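Local structure of phosphodiesterase (Salpingoeca rosetta, 7D7P) at residues 88-91 with 92-95; 178-181 with 182-186. The protein is a member of the 3'5'-cyclic nucleotide phosphodiesterase family, an all-helical protein that holds zinc and magnesium ions. All blocks are in the same frame, centred on the assembly; numbering follows the deposited sequence.

Contact 1: residues 88-91 with 92-95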
ATOM      1  N   LYS A  88     -20.753 -40.400 -18.008  1.00 27.36           N
ATOM      2  CA  LYS A  88     -22.160 -40.054 -17.847  1.00 27.37           C
ATOM      3  C   LYS A  88     -22.457 -39.581 -16.429  1.00 28.83           C
ATOM      4  O   LYS A  88     -23.303 -38.700 -16.234  1.00 20.88           O
ATOM      5  CB  LYS A  88     -23.044 -41.247 -18.211  1.00 28.27           C
ATOM      6  CG  LYS A  88     -22.853 -41.737 -19.638  1.00 26.43           C
ATOM      7  CD  LYS A  88     -23.963 -42.688 -20.060  1.00 32.87           C
ATOM      8  CE  LYS A  88     -24.080 -43.860 -19.102  1.00 35.25           C
ATOM      9  NZ  LYS A  88     -22.817 -44.646 -19.025  1.00 41.49           N
ATOM     10  N   LYS A  89     -21.770 -40.140 -15.430  1.00 21.77           N
ATOM     11  CA  LYS A  89     -21.939 -39.654 -14.066  1.00 26.70           C
ATOM     12  C   LYS A  89     -21.238 -38.317 -13.867  1.00 26.61           C
ATOM     13  O   LYS A  89     -21.739 -37.451 -13.141  1.00 22.75           O
ATOM     14  CB  LYS A  89     -21.423 -40.689 -13.067  1.00 25.75           C
ATOM     15  CG  LYS A  89     -22.169 -42.009 -13.124  1.00 24.03           C
ATOM     16  CD  LYS A  89     -21.814 -42.900 -11.951  1.00 24.01           C
ATOM     17  CE  LYS A  89     -22.602 -44.200 -12.000  1.00 33.73           C
ATOM     18  NZ  LYS A  89     -22.459 -44.985 -10.743  1.00 45.65           N
ATOM     19  N   LEU A  90     -20.077 -38.131 -14.502  1.00 23.86           N
ATOM     20  CA  LEU A  90     -19.398 -36.842 -14.432  1.00 19.04           C
ATOM     21  C   LEU A  90     -20.274 -35.727 -14.993  1.00 21.63           C
ATOM     22  O   LEU A  90     -20.395 -34.657 -14.385  1.00 20.38           O
ATOM     23  CB  LEU A  90     -18.067 -36.909 -15.181  1.00 15.58           C
ATOM     24  CG  LEU A  90     -17.289 -35.591 -15.273  1.00 23.50           C
ATOM     25  CD1 LEU A  90     -16.768 -35.167 -13.908  1.00 21.46           C
ATOM     26  CD2 LEU A  90     -16.150 -35.694 -16.278  1.00 21.18           C
ATOM     27  N   ARG A  91     -20.913 -35.966 -16.142  1.00 18.97           N
ATOM     28  CA  ARG A  91     -21.768 -34.943 -16.735  1.00 21.00           C
ATOM     29  C   ARG A  91     -23.041 -34.742 -15.921  1.00 23.61           C
ATOM     30  O   ARG A  91     -23.539 -33.615 -15.809  1.00 18.56           O
ATOM     31  CB  ARG A  91     -22.099 -35.311 -18.180  1.00 17.41           C
ATOM     32  CG  ARG A  91     -20.884 -35.299 -19.092  1.00 21.34           C
ATOM     33  CD  ARG A  91     -21.237 -35.697 -20.516  1.00 21.71           C
ATOM     34  NE  ARG A  91     -20.075 -35.620 -21.398  1.00 16.20           N
ATOM     35  CZ  ARG A  91     -19.651 -34.500 -21.976  1.00 15.74           C
ATOM     36  NH1 ARG A  91     -20.294 -33.360 -21.767  1.00 16.78           N
ATOM     37  NH2 ARG A  91     -18.583 -34.522 -22.759  1.00 18.46           N
ATOM     38  N   LYS A  92     -23.585 -35.821 -15.351  1.00 24.15           N
ATOM     39  CA  LYS A  92     -24.753 -35.687 -14.486  1.00 24.41           C
ATOM     40  C   LYS A  92     -24.400 -34.944 -13.202  1.00 24.36           C
ATOM     41  O   LYS A  92     -25.179 -34.111 -12.724  1.00 20.83           O
ATOM     42  CB  LYS A  92     -25.334 -37.067 -14.171  1.00 19.82           C
ATOM     43  CG  LYS A  92     -26.628 -37.037 -13.372  1.00 33.45           C
ATOM     44  CD  LYS A  92     -27.725 -36.284 -14.114  1.00 41.53           C
ATOM     45  CE  LYS A  92     -28.069 -36.961 -15.434  1.00 43.39           C
ATOM     46  NZ  LYS A  92     -29.017 -36.148 -16.249  1.00 48.03           N
ATOM     47  N   TRP A  93     -23.228 -35.232 -12.634  1.00 19.98           N
ATOM     48  CA  TRP A  93     -22.761 -34.486 -11.468  1.00 21.83           C
ATOM     49  C   TRP A  93     -22.568 -33.010 -11.801  1.00 17.27           C
ATOM     50  O   TRP A  93     -22.987 -32.133 -11.035  1.00 15.12           O
ATOM     51  CB  TRP A  93     -21.463 -35.108 -10.948  1.00 19.09           C
ATOM     52  CG  TRP A  93     -20.750 -34.293  -9.913  1.00 19.23           C
ATOM     53  CD1 TRP A  93     -21.061 -34.195  -8.587  1.00 21.52           C
ATOM     54  CD2 TRP A  93     -19.592 -33.473 -10.114  1.00 16.70           C
ATOM     55  NE1 TRP A  93     -20.173 -33.360  -7.952  1.00 16.37           N
ATOM     56  CE2 TRP A  93     -19.262 -32.903  -8.868  1.00 16.47           C
ATOM     57  CE3 TRP A  93     -18.805 -33.161 -11.228  1.00 17.16           C
ATOM     58  CZ2 TRP A  93     -18.178 -32.041  -8.704  1.00 18.03           C
ATOM     59  CZ3 TRP A  93     -17.729 -32.304 -11.064  1.00 15.18           C
ATOM     60  CH2 TRP A  93     -17.426 -31.755  -9.811  1.00 22.28           C
ATOM     61  N   LEU A  94     -21.950 -32.718 -12.949  1.00 17.93           N
ATOM     62  CA  LEU A  94     -21.780 -31.332 -13.379  1.00 22.53           C
ATOM     63  C   LEU A  94     -23.119 -30.611 -13.465  1.00 18.80           C
ATOM     64  O   LEU A  94     -23.249 -29.468 -13.009  1.00 16.87           O
ATOM     65  CB  LEU A  94     -21.066 -31.286 -14.730  1.00 16.10           C
ATOM     66  CG  LEU A  94     -19.559 -31.529 -14.720  1.00 25.48           C
ATOM     67  CD1 LEU A  94     -19.006 -31.544 -16.138  1.00 17.57           C
ATOM     68  CD2 LEU A  94     -18.878 -30.464 -13.892  1.00 20.37           C
ATOM     69  N   GLN A  95     -24.125 -31.262 -14.051  1.00 18.34           N
ATOM     70  CA  GLN A  95     -25.451 -30.658 -14.142  1.00 24.50           C
ATOM     71  C   GLN A  95     -26.038 -30.399 -12.760  1.00 20.46           C
ATOM     72  O   GLN A  95     -26.581 -29.319 -12.502  1.00 19.58           O
ATOM     73  CB  GLN A  95     -26.375 -31.563 -14.957  1.00 26.22           C
ATOM     74  CG  GLN A  95     -27.804 -31.060 -15.067  1.00 28.19           C
ATOM     75  CD  GLN A  95     -28.689 -32.000 -15.865  1.00 35.84           C
ATOM     76  OE1 GLN A  95     -28.607 -33.221 -15.722  1.00 38.49           O
ATOM     77  NE2 GLN A  95     -29.532 -31.435 -16.722  1.00 43.83           N
TER
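Leu90 and Trp93 meet because both side chains leave the helix with CG anti to the backbone N (chi1 176° and 169°), which sets the leucine branch obliquely across the six-membered end of the indole. The touching methyl is CD1, 3.9 Å from Trp93 CE3. Leu94 is turned the other way, CG anti to its carbonyl carbon, and this brings its CG to 3.3 Å from the Leu90 O atom, while its CD1 only grazes Leu90 CG. That same oxygen accepts the helical bond from Leu94 N at 2.9 Å and lies at the edge of the Trp93 ring, close to its plane. Three further backbone bonds follow the same i to i+4 pattern, the shortest being Trp93 N to Lys89 O at 2.7 Å.

On the exposed face Lys92, bent at chi2 and chi3, holds its ammonium out beside its own turn, where the extended Gln95 chain reaches back to meet it. The Lys92 NZ to Gln95 OE1 bond, 3.0 Å long, lies in the plane of the amide carbonyl. Long, flexible polar chains suit this solvent side, whereas the bulky apolar groups suit the buried one. Arg91 extends from another exposed edge and rests on Val71. Lys89 reaches off the helix to a salt bridge with Glu196.

Within helix 87-99 the apolar stripe is thus closed in by several elements. Leu90 and Leu94 lean on helix 63-76 at Phe74, Cys70 and Val71, and Trp93 fits against Ile141 and Leu144 of helix 133-145 and against Ile186 and Leu187 of helix 174-187.

Contact 2: residues 178-181 with 182-186; sequences HHSH and LAFEI
His178 and Leu182 form the close-packed part of this helical stretch: the leucine branch rests on the imidazole, its CG over one ring face and its CD1 3.6 Å from His178 NE2. With CG anti to the backbone N (chi1 180°), the histidine ring stands out from the helix and leans slightly forward, to where Leu182 CD1 meets it, and NE2 is held by Asp149. An aromatic ring with a polar rim suits this place, giving leucine a flat surface and the carboxylate a hydrogen bond.

On another buried face, Ser180 O lies 3.1 Å from Phe184 CD2 at the ring edge, with Ser180 OG 3.8 Å from Phe184 CE2. The small serine leaves room for the phenyl ring, which packs on Ile210 and Ile211 and makes a cation-pi contact with Arg207. Here the backbone bond from Phe184 N to Ser180 O is weak.

The solvent side is looser. His181 and Glu185 run side by side, ring and carboxylate planes 74° apart, and the bond from His181 NE2 to Glu185 OE1 spans 3.1 Å but is weak, being bent to an N-H...O angle of 126°.

Helix 174-187 belongs to the cyclic nucleotide phosphodiesterase region of the HD clan: one side packs on helix 200-215, while His179, bonded through ND1 to Leu148 O, touches the zinc ligand Asp147 and comes within about 4 Å of the magnesium ion.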
ATOM      1  N   HIS A 178     -21.828 -25.003   4.976  1.00 12.22           N
ATOM      2  CA  HIS A 178     -22.984 -25.318   4.143  1.00 17.06           C
ATOM      3  C   HIS A 178     -22.559 -25.772   2.753  1.00 19.05           C
ATOM      4  O   HIS A 178     -23.137 -26.717   2.200  1.00 14.02           O
ATOM      5  CB  HIS A 178     -23.894 -24.092   4.058  1.00 13.45           C
ATOM      6  CG  HIS A 178     -25.115 -24.292   3.218  1.00 18.94           C
ATOM      7  ND1 HIS A 178     -26.028 -25.296   3.456  1.00 19.17           N
ATOM      8  CD2 HIS A 178     -25.590 -23.595   2.157  1.00 16.30           C
ATOM      9  CE1 HIS A 178     -27.006 -25.218   2.571  1.00 17.36           C
ATOM     10  NE2 HIS A 178     -26.763 -24.196   1.771  1.00 17.87           N
ATOM     11  N   HIS A 179     -21.556 -25.106   2.173  1.00 17.82           N
ATOM     12  CA  HIS A 179     -21.069 -25.485   0.851  1.00 14.56           C
ATOM     13  C   HIS A 179     -20.506 -26.899   0.864  1.00 15.01           C
ATOM     14  O   HIS A 179     -20.832 -27.721   0.000  1.00 14.82           O
ATOM     15  CB  HIS A 179     -20.001 -24.496   0.376  1.00 15.69           C
ATOM     16  CG  HIS A 179     -20.453 -23.068   0.357  1.00 14.74           C
ATOM     17  ND1 HIS A 179     -21.729 -22.693  -0.003  1.00 14.34           N
ATOM     18  CD2 HIS A 179     -19.792 -21.922   0.652  1.00 10.19           C
ATOM     19  CE1 HIS A 179     -21.835 -21.377   0.072  1.00 16.01           C
ATOM     20  NE2 HIS A 179     -20.674 -20.886   0.467  1.00 14.58           N
ATOM     21  N   SER A 180     -19.653 -27.198   1.849  1.00 14.78           N
ATOM     22  CA  SER A 180     -19.012 -28.506   1.918  1.00 12.15           C
ATOM     23  C   SER A 180     -20.037 -29.613   2.135  1.00 14.24           C
ATOM     24  O   SER A 180     -19.920 -30.700   1.556  1.00 15.15           O
ATOM     25  CB  SER A 180     -17.964 -28.509   3.030  1.00 12.51           C
ATOM     26  OG  SER A 180     -17.294 -29.758   3.105  1.00 14.52           O
ATOM     27  N   HIS A 181     -21.052 -29.350   2.962  1.00 15.04           N
ATOM     28  CA  HIS A 181     -22.116 -30.328   3.176  1.00 16.94           C
ATOM     29  C   HIS A 181     -22.816 -30.676   1.866  1.00 17.72           C
ATOM     30  O   HIS A 181     -22.982 -31.855   1.533  1.00 15.08           O
ATOM     31  CB  HIS A 181     -23.117 -29.792   4.200  1.00 16.40           C
ATOM     32  CG  HIS A 181     -24.406 -30.555   4.246  1.00 20.42           C
ATOM     33  ND1 HIS A 181     -25.627 -29.939   4.406  1.00 13.84           N
ATOM     34  CD2 HIS A 181     -24.661 -31.883   4.157  1.00 16.42           C
ATOM     35  CE1 HIS A 181     -26.583 -30.854   4.407  1.00 18.48           C
ATOM     36  NE2 HIS A 181     -26.023 -32.040   4.257  1.00 16.98           N
ATOM     37  N   LEU A 182     -23.239 -29.658   1.111  1.00 14.66           N
ATOM     38  CA  LEU A 182     -23.925 -29.916  -0.151  1.00 16.34           C
ATOM     39  C   LEU A 182     -22.999 -30.556  -1.177  1.00 17.90           C
ATOM     40  O   LEU A 182     -23.466 -31.293  -2.054  1.00 13.28           O
ATOM     41  CB  LEU A 182     -24.518 -28.623  -0.711  1.00 13.39           C
ATOM     42  CG  LEU A 182     -25.657 -27.996   0.092  1.00 20.24           C
ATOM     43  CD1 LEU A 182     -26.180 -26.767  -0.617  1.00 18.72           C
ATOM     44  CD2 LEU A 182     -26.774 -29.002   0.314  1.00 23.06           C
ATOM     45  N   ALA A 183     -21.695 -30.285  -1.090  1.00 13.72           N
ATOM     46  CA  ALA A 183     -20.749 -30.920  -2.001  1.00 14.31           C
ATOM     47  C   ALA A 183     -20.825 -32.436  -1.901  1.00 17.59           C
ATOM     48  O   ALA A 183     -20.779 -33.139  -2.918  1.00 19.10           O
ATOM     49  CB  ALA A 183     -19.330 -30.436  -1.707  1.00 17.66           C
ATOM     50  N   PHE A 184     -20.957 -32.959  -0.684  1.00 10.41           N
ATOM     51  CA  PHE A 184     -21.017 -34.400  -0.491  1.00 22.21           C
ATOM     52  C   PHE A 184     -22.425 -34.948  -0.664  1.00 21.07           C
ATOM     53  O   PHE A 184     -22.586 -36.095  -1.095  1.00 21.06           O
ATOM     54  CB  PHE A 184     -20.456 -34.763   0.888  1.00 19.11           C
ATOM     55  CG  PHE A 184     -18.962 -34.590   0.989  1.00 19.06           C
ATOM     56  CD1 PHE A 184     -18.106 -35.578   0.531  1.00 20.70           C
ATOM     57  CD2 PHE A 184     -18.417 -33.429   1.514  1.00 17.72           C
ATOM     58  CE1 PHE A 184     -16.735 -35.419   0.606  1.00 17.30           C
ATOM     59  CE2 PHE A 184     -17.045 -33.262   1.594  1.00 18.56           C
ATOM     60  CZ  PHE A 184     -16.202 -34.261   1.139  1.00 18.34           C
ATOM     61  N   GLU A 185     -23.448 -34.145  -0.364  1.00 11.55           N
ATOM     62  CA  GLU A 185     -24.819 -34.562  -0.641  1.00 13.94           C
ATOM     63  C   GLU A 185     -25.037 -34.749  -2.135  1.00 21.75           C
ATOM     64  O   GLU A 185     -25.731 -35.682  -2.560  1.00 20.88           O
ATOM     65  CB  GLU A 185     -25.801 -33.534  -0.076  1.00 18.24           C
ATOM     66  CG  GLU A 185     -27.159 -34.107   0.292  1.00 38.47           C
ATOM     67  CD  GLU A 185     -27.123 -34.923   1.571  1.00 29.87           C
ATOM     68  OE1 GLU A 185     -26.357 -34.565   2.492  1.00 32.10           O
ATOM     69  OE2 GLU A 185     -27.866 -35.922   1.657  1.00 40.06           O
ATOM     70  N   ILE A 186     -24.444 -33.876  -2.950  1.00 14.32           N
ATOM     71  CA  ILE A 186     -24.531 -34.027  -4.398  1.00 23.08           C
ATOM     72  C   ILE A 186     -23.671 -35.194  -4.862  1.00 28.53           C
ATOM     73  O   ILE A 186     -24.093 -36.006  -5.695  1.00 30.31           O
ATOM     74  CB  ILE A 186     -24.117 -32.715  -5.092  1.00 20.98           C
ATOM     75  CG1 ILE A 186     -25.176 -31.634  -4.879  1.00 18.01           C
ATOM     76  CG2 ILE A 186     -23.861 -32.946  -6.580  1.00 23.66           C
ATOM     77  CD1 ILE A 186     -24.696 -30.250  -5.251  1.00 19.67           C
TER

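In the fold
Contact 1 comes first along the chain, on helix 87-99, and contact 2 follows on helix 174-187; their centres lie about 16 Å apart, on the same side of the chain's centre. The two helices meet directly where Trp93 CD1 packs 3.7 Å from Ile186 CG2, so residues distant in sequence share one apolar interface. The centre of contact 1 lies about 21 Å from the chain's centre and that of contact 2 about 16 Å. Trp93 therefore joins helix 87-99 to the far end of a helix whose earlier turns border the metals, within a single all-helical fold.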